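PDB 4PQZ: transcriptional protein SWT1 from Saccharomyces cerevisiae, which takes part in transcription, probably as an activator, interacts with the TREX complex and RNA polymerase II, and has RNA endonuclease activity. Local coordinates for residues 47-52 with 149-154. Sequence-based numbering, arbitrary orientation.
Sequences KETIFF and QSLEKQ
Helix-to-helix packing in the C-terminal domain of SWT1 brings T49 of helix 35-62 against L151 and Q154 of helix 145-163. The backbones come nearest where the CA atoms of T49 and L151 stand 8.3 Å apart, and the two branches of the threonine divide the work between them. Its methyl does the apolar part: CG2 lies 3.6 Å from CD1 of L151, methyl against methyl. CG of L151 anti to the backbone N (chi1 -180°) and a chi2 of 71° carry CD1 in toward the threonine, although the leucine's CB does not itself point straight at helix 35-62. The domain has a HEPN-like, all-helical fold, and this pair helps join its first long helix to its last. Helix 122-139 and the loop after it border the same spot, since L136 touches T49, H137 touches L151, and F140 touches both.

The hydroxyl branch of T49 faces the amide end of Q154. T49 OG1 lies 3.4 Å from Q154 NE2 and 3.7 Å from Q154 OE1; the glutamine side chain, straight beyond CG, runs antiparallel to the threonine's and is offset from it. The firm partner of this hydroxyl is within its own helix, where T49 OG1 hydrogen-bonds to the carbonyl O of Q45, one turn earlier. With chi1 at -50°, OG1 sits beside the backbone N while CG2 is directed at the leucine.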
loop_
_atom_site.group_PDB
_atom_site.type_symbol
_atom_site.label_atom_id
_atom_site.label_comp_id
_atom_site.label_asym_id
_atom_site.label_seq_id
_atom_site.Cartn_x
_atom_site.Cartn_y
_atom_site.Cartn_z
ATOM N N LYS A 47 1.820 -0.348 -5.577
ATOM C CA LYS A 47 0.691 0.507 -5.976
ATOM C C LYS A 47 -0.598 -0.279 -6.232
ATOM O O LYS A 47 -1.645 0.041 -5.664
ATOM C CB LYS A 47 1.033 1.326 -7.229
ATOM C CG LYS A 47 1.625 2.705 -6.962
ATOM C CD LYS A 47 2.064 3.392 -8.268
ATOM C CE LYS A 47 0.879 3.831 -9.126
ATOM N NZ LYS A 47 1.298 4.231 -10.508
ATOM N N GLU A 48 -0.517 -1.298 -7.084
ATOM C CA GLU A 48 -1.680 -2.125 -7.411
ATOM C C GLU A 48 -2.263 -2.809 -6.180
ATOM O O GLU A 48 -3.474 -2.981 -6.062
ATOM C CB GLU A 48 -1.320 -3.179 -8.452
ATOM C CG GLU A 48 -1.193 -2.651 -9.865
ATOM C CD GLU A 48 -0.797 -3.741 -10.842
ATOM O OE1 GLU A 48 -0.483 -4.868 -10.387
ATOM O OE2 GLU A 48 -0.799 -3.474 -12.062
ATOM N N THR A 49 -1.386 -3.188 -5.259
ATOM C CA THR A 49 -1.787 -3.915 -4.060
ATOM C C THR A 49 -2.429 -2.988 -3.024
ATOM O O THR A 49 -3.348 -3.379 -2.305
ATOM C CB THR A 49 -0.566 -4.683 -3.450
ATOM O OG1 THR A 49 0.071 -5.440 -4.481
ATOM C CG2 THR A 49 -0.990 -5.623 -2.346
ATOM N N ILE A 50 -1.941 -1.757 -2.951
ATOM C CA ILE A 50 -2.545 -0.760 -2.081
ATOM C C ILE A 50 -3.943 -0.434 -2.596
ATOM O O ILE A 50 -4.897 -0.328 -1.827
ATOM C CB ILE A 50 -1.713 0.535 -2.031
ATOM C CG1 ILE A 50 -0.332 0.275 -1.418
ATOM C CG2 ILE A 50 -2.441 1.596 -1.219
ATOM C CD1 ILE A 50 0.665 1.408 -1.670
ATOM N N PHE A 51 -4.054 -0.295 -3.912
ATOM C CA PHE A 51 -5.317 0.078 -4.543
ATOM C C PHE A 51 -6.348 -1.023 -4.348
ATOM O O PHE A 51 -7.473 -0.746 -3.937
ATOM C CB PHE A 51 -5.127 0.386 -6.036
ATOM C CG PHE A 51 -4.257 1.586 -6.301
ATOM C CD1 PHE A 51 -3.937 2.468 -5.276
ATOM C CD2 PHE A 51 -3.763 1.834 -7.575
ATOM C CE1 PHE A 51 -3.136 3.568 -5.512
ATOM C CE2 PHE A 51 -2.963 2.938 -7.820
ATOM C CZ PHE A 51 -2.650 3.807 -6.785
ATOM N N PHE A 52 -5.951 -2.266 -4.622
ATOM C CA PHE A 52 -6.799 -3.433 -4.369
ATOM C C PHE A 52 -7.329 -3.434 -2.943
ATOM O O PHE A 52 -8.532 -3.620 -2.730
ATOM C CB PHE A 52 -6.041 -4.753 -4.630
ATOM C CG PHE A 52 -6.767 -5.985 -4.112
ATOM C CD1 PHE A 52 -7.826 -6.544 -4.829
ATOM C CD2 PHE A 52 -6.399 -6.572 -2.906
ATOM C CE1 PHE A 52 -8.503 -7.677 -4.354
ATOM C CE2 PHE A 52 -7.064 -7.704 -2.424
ATOM C CZ PHE A 52 -8.120 -8.254 -3.148
ATOM N N GLN A 149 -2.241 -15.110 1.949
ATOM C CA GLN A 149 -1.170 -15.928 1.355
ATOM C C GLN A 149 -0.632 -15.260 0.083
ATOM O O GLN A 149 0.582 -15.137 -0.119
ATOM C CB GLN A 149 -1.674 -17.349 1.015
ATOM C CG GLN A 149 -2.098 -18.205 2.221
ATOM C CD GLN A 149 -2.476 -19.638 1.835
ATOM O OE1 GLN A 149 -1.871 -20.228 0.943
ATOM N NE2 GLN A 149 -3.481 -20.197 2.508
ATOM N N SER A 150 -1.556 -14.809 -0.761
ATOM C CA SER A 150 -1.219 -14.114 -1.995
ATOM C C SER A 150 -0.364 -12.866 -1.734
ATOM O O SER A 150 0.489 -12.507 -2.550
ATOM C CB SER A 150 -2.509 -13.768 -2.750
ATOM O OG SER A 150 -2.281 -12.851 -3.801
ATOM N N LEU A 151 -0.573 -12.217 -0.590
ATOM C CA LEU A 151 0.219 -11.043 -0.237
ATOM C C LEU A 151 1.630 -11.430 0.195
ATOM O O LEU A 151 2.593 -10.778 -0.190
ATOM C CB LEU A 151 -0.468 -10.204 0.852
ATOM C CG LEU A 151 0.314 -8.944 1.265
ATOM C CD1 LEU A 151 0.284 -7.909 0.144
ATOM C CD2 LEU A 151 -0.156 -8.352 2.603
ATOM N N GLU A 152 1.742 -12.484 1.002
ATOM C CA GLU A 152 3.037 -13.055 1.410
ATOM C C GLU A 152 3.900 -13.457 0.208
ATOM O O GLU A 152 5.090 -13.149 0.145
ATOM C CB GLU A 152 2.830 -14.274 2.325
ATOM C CG GLU A 152 2.351 -13.941 3.734
ATOM C CD GLU A 152 3.238 -12.920 4.412
ATOM O OE1 GLU A 152 4.368 -13.277 4.812
ATOM O OE2 GLU A 152 2.810 -11.757 4.540
ATOM N N LYS A 153 3.278 -14.143 -0.740
ATOM C CA LYS A 153 3.944 -14.540 -1.968
ATOM C C LYS A 153 4.488 -13.335 -2.734
ATOM O O LYS A 153 5.585 -13.376 -3.284
ATOM C CB LYS A 153 2.986 -15.348 -2.847
ATOM C CG LYS A 153 3.501 -15.618 -4.243
ATOM C CD LYS A 153 2.400 -16.147 -5.150
ATOM C CE LYS A 153 2.721 -15.877 -6.621
ATOM N NZ LYS A 153 4.052 -16.406 -7.048
ATOM N N GLN A 154 3.721 -12.257 -2.763
ATOM C CA GLN A 154 4.116 -11.070 -3.509
ATOM C C GLN A 154 5.243 -10.305 -2.802
ATOM O O GLN A 154 6.161 -9.787 -3.446
ATOM C CB GLN A 154 2.903 -10.172 -3.733
ATOM C CG GLN A 154 2.794 -9.605 -5.133
ATOM C CD GLN A 154 1.509 -8.832 -5.326
ATOM O OE1 GLN A 154 0.519 -9.069 -4.629
ATOM N NE2 GLN A 154 1.517 -7.893 -6.269
#